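Local coordinates for protein TRAP dicarboxylate transporter, DctP subunit (Anaerococcus prevoti, PDB 4N91) that binds alpha- and beta-D-glucuronate in its ligand pocket as a TRAP-family solute-binding protein, and probably hands the sugar acid to its partner transporter for uptake, at residues S153-T158 and S233-Q238; L111-A116 and P302-V307. All coordinates share one frame; numbering follows the deposited sequence. Where two conformers were deposited one is given.

Interaction 1: S153-T158 and S233-Q238; sequences SRSFYT and SYDMHQ. With BDP (beta-D-glucopyranuronic acid), chain C.
Phe156 holds CG anti to its own carbonyl carbon (chi1 -68°), while Asp235 tucks its CG between backbone N and carbonyl carbon (chi1 69°); these settings bring the carboxylate obliquely against the ring, the two planes 16° apart. OD1 of Asp235 accepts the backbone N-H of Phe156, N to OD1 3.0 Å, met nearly along its C-O axis. Asp235 OD2 lies 3.3 Å from Phe156 CE2 and within hydrogen-bonding distance of His237 ND1, a contact so short that its length is doubtful. His237 NE2 bonds Glu214, and the two bonds probably restrict rotation of the imidazole, whose CE1 sits 3.6 Å above the plane of the Phe156 ring, over its centre. Replacing Phe156 by an alanine would remove the ring and is likely to open a gap against His237 CE1 and the Asp235 carboxylate, leaving the imidazole less confined. The inverse gamma turn at Tyr234 interrupts regular strand pairing, and side chains stand in for backbone acceptors: besides Asp235, Ser155 OG takes the N-H of Met236, a selenomethionine, at 2.9 Å. Ordinary backbone bonds persist beyond the turn, Arg154 N to Gln238 O at 2.8 Å among them. One of the paired residues belongs to the pocket: Arg154 NH2 reaches the glucuronate carboxylate at O6B (3.0 Å), and Arg154 NH1 donates to the ring oxygen O5 at 3.2 Å. Arg175 and Asn215 also bind the ligand. Behind Arg154, OE2 of the same Glu214 forms a salt bridge with Arg154 NE; its negative charge would probably favour a protonated imidazole. In the four-stranded mixed sheet, strand 154-158 runs between 212-215 and 231-238, antiparallel to both; Phe156 also touches Leu189, and Tyr157 packs on helix 218-221.

Interaction 2: L111-A116 and P302-V307; sequences LPYLFA and PFVDAV
Tyr113 projects from an irregular loop onto the flank of helix 301-317, a loop-on-helix contact within the type II periplasmic binding protein fold. It is an interlocking of shapes, with no hydrogen bond between the two segments. The aromatic ring is the broad bump of the loop, and Phe303, Val304 and Val307, on adjacent turns of the helix, form the shallow hollow that receives it. One methyl supplies the floor: Val304 CG2 stands 3.6 Å from the centroid of the Tyr113 ring and only 6° off its normal, a CH-pi contact directly over the face. On the side of the ring nearer the helix, Tyr113 CE2 also comes within 3.8 Å of Val304 CA. A second bump projects the other way. Val307 places CG2 between its own backbone N and carbonyl carbon, which points that methyl at the loop, into the notch where the proline ring and the tyrosine edge converge. There Val307 CG2 lies 3.7 Å from Pro112 CB and 3.8 Å from Tyr113 CD2, the latter approach being in the plane of the aromatic ring. The two valine methyls therefore meet the tyrosine from different directions, one over a face and one at an edge, and together they probably limit how far it can tilt. Tyr113 has a left-handed helical backbone conformation, a turn after which Leu114 and Phe115 pack instead on helix 322-334. Met185 of helix 180-188 touches both Pro112 and Val307 and extends the apolar patch. At the far end of the ring the hydroxyl passes close by Phe303, with Tyr113 OH 3.2 Å from Phe303 CB, while its hydrogen-bonding partner is the backbone oxygen of Asp235.

Followed from the N terminus, the chain first passes through 111-116, then 153-158, then 233-238, and finally 302-307. Interaction 1 closes an inner loop with 74 residues between its segments; interaction 2 closes an outer one with 185 between, so the first is nested wholly inside the second and the two do not cross. Their centres lie 11 Å apart, and they meet directly: Tyr113 N is 2.8 Å from His237 O, a probable backbone hydrogen bond. The loop at 111-116 is thus joined on one side to strand 231-238 of the four-stranded sheet and on another to helix 301-317, connecting that helix to the sheet that carries ligand-binding Arg154.

Interaction 1: S153-T158 and S233-Q238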
loop_
_atom_site.group_PDB
_atom_site.type_symbol
_atom_site.label_atom_id
_atom_site.label_comp_id
_atom_site.label_asym_id
_atom_site.label_seq_id
_atom_site.Cartn_x
_atom_site.Cartn_y
_atom_site.Cartn_z
ATOM N N SER A 153 0.414 -7.615 -4.803
ATOM C CA SER A 153 1.844 -7.484 -5.009
ATOM C C SER A 153 2.109 -6.475 -6.127
ATOM O O SER A 153 1.247 -6.247 -6.974
ATOM C CB SER A 153 2.487 -8.832 -5.380
ATOM O OG SER A 153 2.030 -9.275 -6.641
ATOM N N ARG A 154 3.290 -5.865 -6.091
ATOM C CA ARG A 154 3.668 -4.860 -7.064
ATOM C C ARG A 154 4.631 -5.443 -8.082
ATOM O O ARG A 154 5.611 -6.100 -7.727
ATOM C CB ARG A 154 4.299 -3.654 -6.371
ATOM C CG ARG A 154 3.339 -3.017 -5.375
ATOM C CD ARG A 154 3.918 -1.885 -4.653
ATOM N NE ARG A 154 4.124 -0.673 -5.453
ATOM C CZ ARG A 154 3.273 0.341 -5.519
ATOM N NH1 ARG A 154 2.104 0.294 -4.881
ATOM N NH2 ARG A 154 3.596 1.413 -6.233
ATOM N N SER A 155 4.325 -5.216 -9.350
ATOM C CA SER A 155 5.134 -5.659 -10.463
ATOM C C SER A 155 5.265 -4.540 -11.489
ATOM O O SER A 155 4.387 -3.684 -11.565
ATOM C CB SER A 155 4.442 -6.819 -11.157
ATOM O OG SER A 155 4.517 -8.001 -10.381
ATOM N N PHE A 156 6.295 -4.619 -12.341
ATOM C CA PHE A 156 6.540 -3.600 -13.366
ATOM C C PHE A 156 5.572 -3.674 -14.536
ATOM O O PHE A 156 5.245 -4.757 -15.036
ATOM C CB PHE A 156 7.981 -3.721 -13.873
ATOM C CG PHE A 156 8.996 -3.350 -12.836
ATOM C CD1 PHE A 156 9.099 -2.055 -12.405
ATOM C CD2 PHE A 156 9.840 -4.310 -12.274
ATOM C CE1 PHE A 156 10.007 -1.708 -11.414
ATOM C CE2 PHE A 156 10.740 -3.965 -11.307
ATOM C CZ PHE A 156 10.824 -2.672 -10.867
ATOM N N TYR A 157 5.160 -2.512 -15.015
ATOM C CA TYR A 157 4.470 -2.434 -16.299
ATOM C C TYR A 157 5.023 -1.246 -17.070
ATOM O O TYR A 157 5.411 -0.222 -16.507
ATOM C CB TYR A 157 2.950 -2.344 -16.154
ATOM C CG TYR A 157 2.396 -1.323 -15.164
ATOM C CD1 TYR A 157 2.217 -1.652 -13.828
ATOM C CD2 TYR A 157 2.027 -0.043 -15.574
ATOM C CE1 TYR A 157 1.672 -0.748 -12.929
ATOM C CE2 TYR A 157 1.504 0.869 -14.689
ATOM C CZ TYR A 157 1.316 0.509 -13.363
ATOM O OH TYR A 157 0.766 1.397 -12.463
ATOM N N THR A 158 5.087 -1.415 -18.385
ATOM C CA THR A 158 5.730 -0.464 -19.240
ATOM C C THR A 158 4.947 -0.288 -20.542
ATOM O O THR A 158 4.119 -1.114 -20.909
ATOM C CB THR A 158 7.130 -0.971 -19.596
ATOM O OG1 THR A 158 7.003 -2.308 -20.091
ATOM C CG2 THR A 158 8.059 -0.987 -18.376
ATOM N N SER A 233 4.584 -7.294 -16.217
ATOM C CA SER A 233 5.532 -8.369 -15.984
ATOM C C SER A 233 5.630 -8.739 -14.491
ATOM O O SER A 233 6.106 -7.953 -13.690
ATOM C CB SER A 233 6.904 -7.954 -16.513
ATOM O OG SER A 233 7.873 -8.967 -16.286
ATOM N N TYR A 234 5.196 -9.948 -14.146
ATOM C CA TYR A 234 5.033 -10.369 -12.770
ATOM C C TYR A 234 6.340 -10.680 -12.047
ATOM O O TYR A 234 6.605 -11.836 -11.674
ATOM C CB TYR A 234 4.115 -11.583 -12.722
ATOM C CG TYR A 234 2.616 -11.309 -12.779
ATOM C CD1 TYR A 234 1.942 -10.839 -11.660
ATOM C CD2 TYR A 234 1.867 -11.564 -13.912
ATOM C CE1 TYR A 234 0.597 -10.618 -11.672
ATOM C CE2 TYR A 234 0.498 -11.326 -13.934
ATOM C CZ TYR A 234 -0.128 -10.871 -12.793
ATOM O OH TYR A 234 -1.478 -10.675 -12.786
ATOM N N ASP A 235 7.155 -9.658 -11.853
ATOM C CA ASP A 235 8.359 -9.827 -11.060
ATOM C C ASP A 235 8.017 -9.846 -9.562
ATOM O O ASP A 235 8.792 -10.356 -8.758
ATOM C CB ASP A 235 9.382 -8.757 -11.379
ATOM C CG ASP A 235 8.961 -7.391 -10.909
ATOM O OD1 ASP A 235 7.914 -6.927 -11.390
ATOM O OD2 ASP A 235 9.675 -6.782 -10.070
HETATM N N MSE A 236 6.861 -9.275 -9.211
HETATM C CA MSE A 236 6.305 -9.299 -7.843
HETATM C C MSE A 236 7.334 -8.926 -6.756
HETATM O O MSE A 236 7.555 -9.663 -5.768
HETATM C CB MSE A 236 5.658 -10.669 -7.575
HETATM C CG MSE A 236 4.469 -10.939 -8.483
HETATM SE SE MSE A 236 3.783 -12.758 -8.337
HETATM C CE MSE A 236 3.060 -12.592 -6.539
ATOM N N HIS A 237 7.924 -7.745 -6.907
ATOM C CA HIS A 237 9.047 -7.350 -6.069
ATOM C C HIS A 237 8.664 -6.992 -4.652
ATOM O O HIS A 237 9.493 -7.111 -3.747
ATOM C CB HIS A 237 9.859 -6.211 -6.684
ATOM C CG HIS A 237 9.036 -5.094 -7.242
ATOM N ND1 HIS A 237 8.799 -4.971 -8.590
ATOM C CD2 HIS A 237 8.438 -4.029 -6.658
ATOM C CE1 HIS A 237 8.067 -3.900 -8.816
ATOM N NE2 HIS A 237 7.837 -3.306 -7.664
ATOM N N GLN A 238 7.429 -6.560 -4.441
ATOM C CA GLN A 238 6.979 -6.199 -3.096
ATOM C C GLN A 238 5.529 -6.566 -2.875
ATOM O O GLN A 238 4.726 -6.647 -3.837
ATOM C CB GLN A 238 7.108 -4.711 -2.817
ATOM C CG GLN A 238 8.507 -4.162 -2.790
ATOM C CD GLN A 238 8.477 -2.655 -2.886
ATOM O OE1 GLN A 238 7.929 -2.061 -3.854
ATOM N NE2 GLN A 238 9.021 -2.014 -1.884
HETATM C C1 BDP C . -1.791 1.191 -4.615
HETATM C C2 BDP C . -1.967 1.402 -3.182
HETATM C C3 BDP C . -2.132 2.865 -2.887
HETATM C C4 BDP C . -0.999 3.615 -3.334
HETATM C C5 BDP C . -0.778 3.356 -4.773
HETATM C C6 BDP C . 0.528 4.016 -5.287
HETATM O O2 BDP C . -3.319 0.836 -2.956
HETATM O O3 BDP C . -2.347 3.063 -1.451
HETATM O O4 BDP C . -1.077 4.926 -3.093
HETATM O O5 BDP C . -0.632 1.916 -5.028
HETATM O O6A BDP C . 0.612 5.249 -5.098
HETATM O O1 BDP C . -1.363 -0.184 -4.783
HETATM O O6B BDP C . 1.285 3.357 -6.035
#

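Interaction 2: L111-A116 and P302-V307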
loop_
_atom_site.group_PDB
_atom_site.type_symbol
_atom_site.label_atom_id
_atom_site.label_comp_id
_atom_site.label_asym_id
_atom_site.label_seq_id
_atom_site.Cartn_x
_atom_site.Cartn_y
_atom_site.Cartn_z
ATOM N N LEU A 111 10.550 -3.894 2.261
ATOM C CA LEU A 111 11.665 -4.683 1.749
ATOM C C LEU A 111 11.208 -5.535 0.564
ATOM O O LEU A 111 10.185 -6.187 0.639
ATOM C CB LEU A 111 12.226 -5.596 2.843
ATOM C CG LEU A 111 12.874 -4.881 4.032
ATOM C CD1 LEU A 111 13.301 -5.889 5.106
ATOM C CD2 LEU A 111 14.058 -4.065 3.549
ATOM N N PRO A 112 11.978 -5.542 -0.528
ATOM C CA PRO A 112 11.653 -6.402 -1.664
ATOM C C PRO A 112 11.844 -7.880 -1.349
ATOM O O PRO A 112 12.755 -8.253 -0.582
ATOM C CB PRO A 112 12.664 -5.977 -2.735
ATOM C CG PRO A 112 13.257 -4.705 -2.249
ATOM C CD PRO A 112 13.175 -4.726 -0.774
ATOM N N TYR A 113 10.966 -8.697 -1.924
ATOM C CA TYR A 113 11.042 -10.143 -1.811
ATOM C C TYR A 113 11.157 -10.570 -0.362
ATOM O O TYR A 113 11.961 -11.433 -0.005
ATOM C CB TYR A 113 12.194 -10.663 -2.661
ATOM C CG TYR A 113 11.968 -10.353 -4.111
ATOM C CD1 TYR A 113 10.955 -10.983 -4.816
ATOM C CD2 TYR A 113 12.723 -9.400 -4.773
ATOM C CE1 TYR A 113 10.723 -10.693 -6.143
ATOM C CE2 TYR A 113 12.504 -9.105 -6.092
ATOM C CZ TYR A 113 11.494 -9.745 -6.775
ATOM O OH TYR A 113 11.251 -9.436 -8.102
ATOM N N LEU A 114 10.311 -9.966 0.456
ATOM C CA LEU A 114 10.318 -10.206 1.884
ATOM C C LEU A 114 9.447 -11.396 2.213
ATOM O O LEU A 114 9.838 -12.256 3.007
ATOM C CB LEU A 114 9.820 -8.962 2.624
ATOM C CG LEU A 114 9.608 -9.128 4.118
ATOM C CD1 LEU A 114 10.946 -9.418 4.790
ATOM C CD2 LEU A 114 8.954 -7.873 4.675
ATOM N N PHE A 115 8.270 -11.475 1.597
ATOM C CA PHE A 115 7.337 -12.549 1.938
ATOM C C PHE A 115 7.359 -13.706 0.949
ATOM O O PHE A 115 7.397 -13.507 -0.272
ATOM C CB PHE A 115 5.923 -11.992 2.020
ATOM C CG PHE A 115 5.778 -10.873 3.009
ATOM C CD1 PHE A 115 5.867 -11.133 4.370
ATOM C CD2 PHE A 115 5.537 -9.591 2.584
ATOM C CE1 PHE A 115 5.732 -10.105 5.287
ATOM C CE2 PHE A 115 5.392 -8.560 3.489
ATOM C CZ PHE A 115 5.495 -8.825 4.853
ATOM N N ALA A 116 7.323 -14.922 1.471
ATOM C CA ALA A 116 7.432 -16.091 0.604
ATOM C C ALA A 116 6.148 -16.321 -0.178
ATOM O O ALA A 116 6.178 -16.903 -1.267
ATOM C CB ALA A 116 7.775 -17.324 1.426
ATOM N N PRO A 302 16.682 -13.193 -11.125
ATOM C CA PRO A 302 17.573 -12.060 -11.390
ATOM C C PRO A 302 17.129 -10.761 -10.694
ATOM O O PRO A 302 17.981 -9.944 -10.324
ATOM C CB PRO A 302 17.525 -11.930 -12.907
ATOM C CG PRO A 302 17.240 -13.302 -13.376
ATOM C CD PRO A 302 16.274 -13.865 -12.366
ATOM N N PHE A 303 15.827 -10.579 -10.497
ATOM C CA PHE A 303 15.337 -9.400 -9.776
ATOM C C PHE A 303 15.735 -9.523 -8.303
ATOM O O PHE A 303 16.264 -8.591 -7.710
ATOM C CB PHE A 303 13.826 -9.242 -9.915
ATOM C CG PHE A 303 13.369 -8.930 -11.320
ATOM C CD1 PHE A 303 13.209 -7.615 -11.740
ATOM C CD2 PHE A 303 13.094 -9.944 -12.211
ATOM C CE1 PHE A 303 12.800 -7.315 -13.017
ATOM C CE2 PHE A 303 12.667 -9.655 -13.513
ATOM C CZ PHE A 303 12.513 -8.334 -13.911
ATOM N N VAL A 304 15.511 -10.700 -7.728
ATOM C CA VAL A 304 15.840 -10.953 -6.323
ATOM C C VAL A 304 17.304 -10.638 -6.088
ATOM O O VAL A 304 17.653 -9.920 -5.166
ATOM C CB VAL A 304 15.552 -12.414 -5.948
ATOM C CG1 VAL A 304 16.034 -12.716 -4.538
ATOM C CG2 VAL A 304 14.053 -12.714 -6.079
ATOM N N ASP A 305 18.169 -11.157 -6.950
ATOM C CA ASP A 305 19.606 -10.998 -6.759
ATOM C C ASP A 305 20.036 -9.535 -6.925
ATOM O O ASP A 305 20.906 -9.047 -6.181
ATOM C CB ASP A 305 20.365 -11.902 -7.740
ATOM C CG ASP A 305 20.210 -13.393 -7.412
ATOM O OD1 ASP A 305 19.784 -13.732 -6.290
ATOM O OD2 ASP A 305 20.513 -14.227 -8.280
ATOM N N ALA A 306 19.412 -8.818 -7.860
ATOM C CA ALA A 306 19.762 -7.421 -8.110
ATOM C C ALA A 306 19.440 -6.537 -6.916
ATOM O O ALA A 306 20.163 -5.582 -6.638
ATOM C CB ALA A 306 19.039 -6.882 -9.334
ATOM N N VAL A 307 18.323 -6.805 -6.246
ATOM C CA VAL A 307 17.892 -5.934 -5.154
ATOM C C VAL A 307 18.228 -6.444 -3.753
ATOM O O VAL A 307 17.953 -5.746 -2.765
ATOM C CB VAL A 307 16.386 -5.588 -5.238
ATOM C CG1 VAL A 307 16.058 -5.011 -6.606
ATOM C CG2 VAL A 307 15.507 -6.817 -4.939
#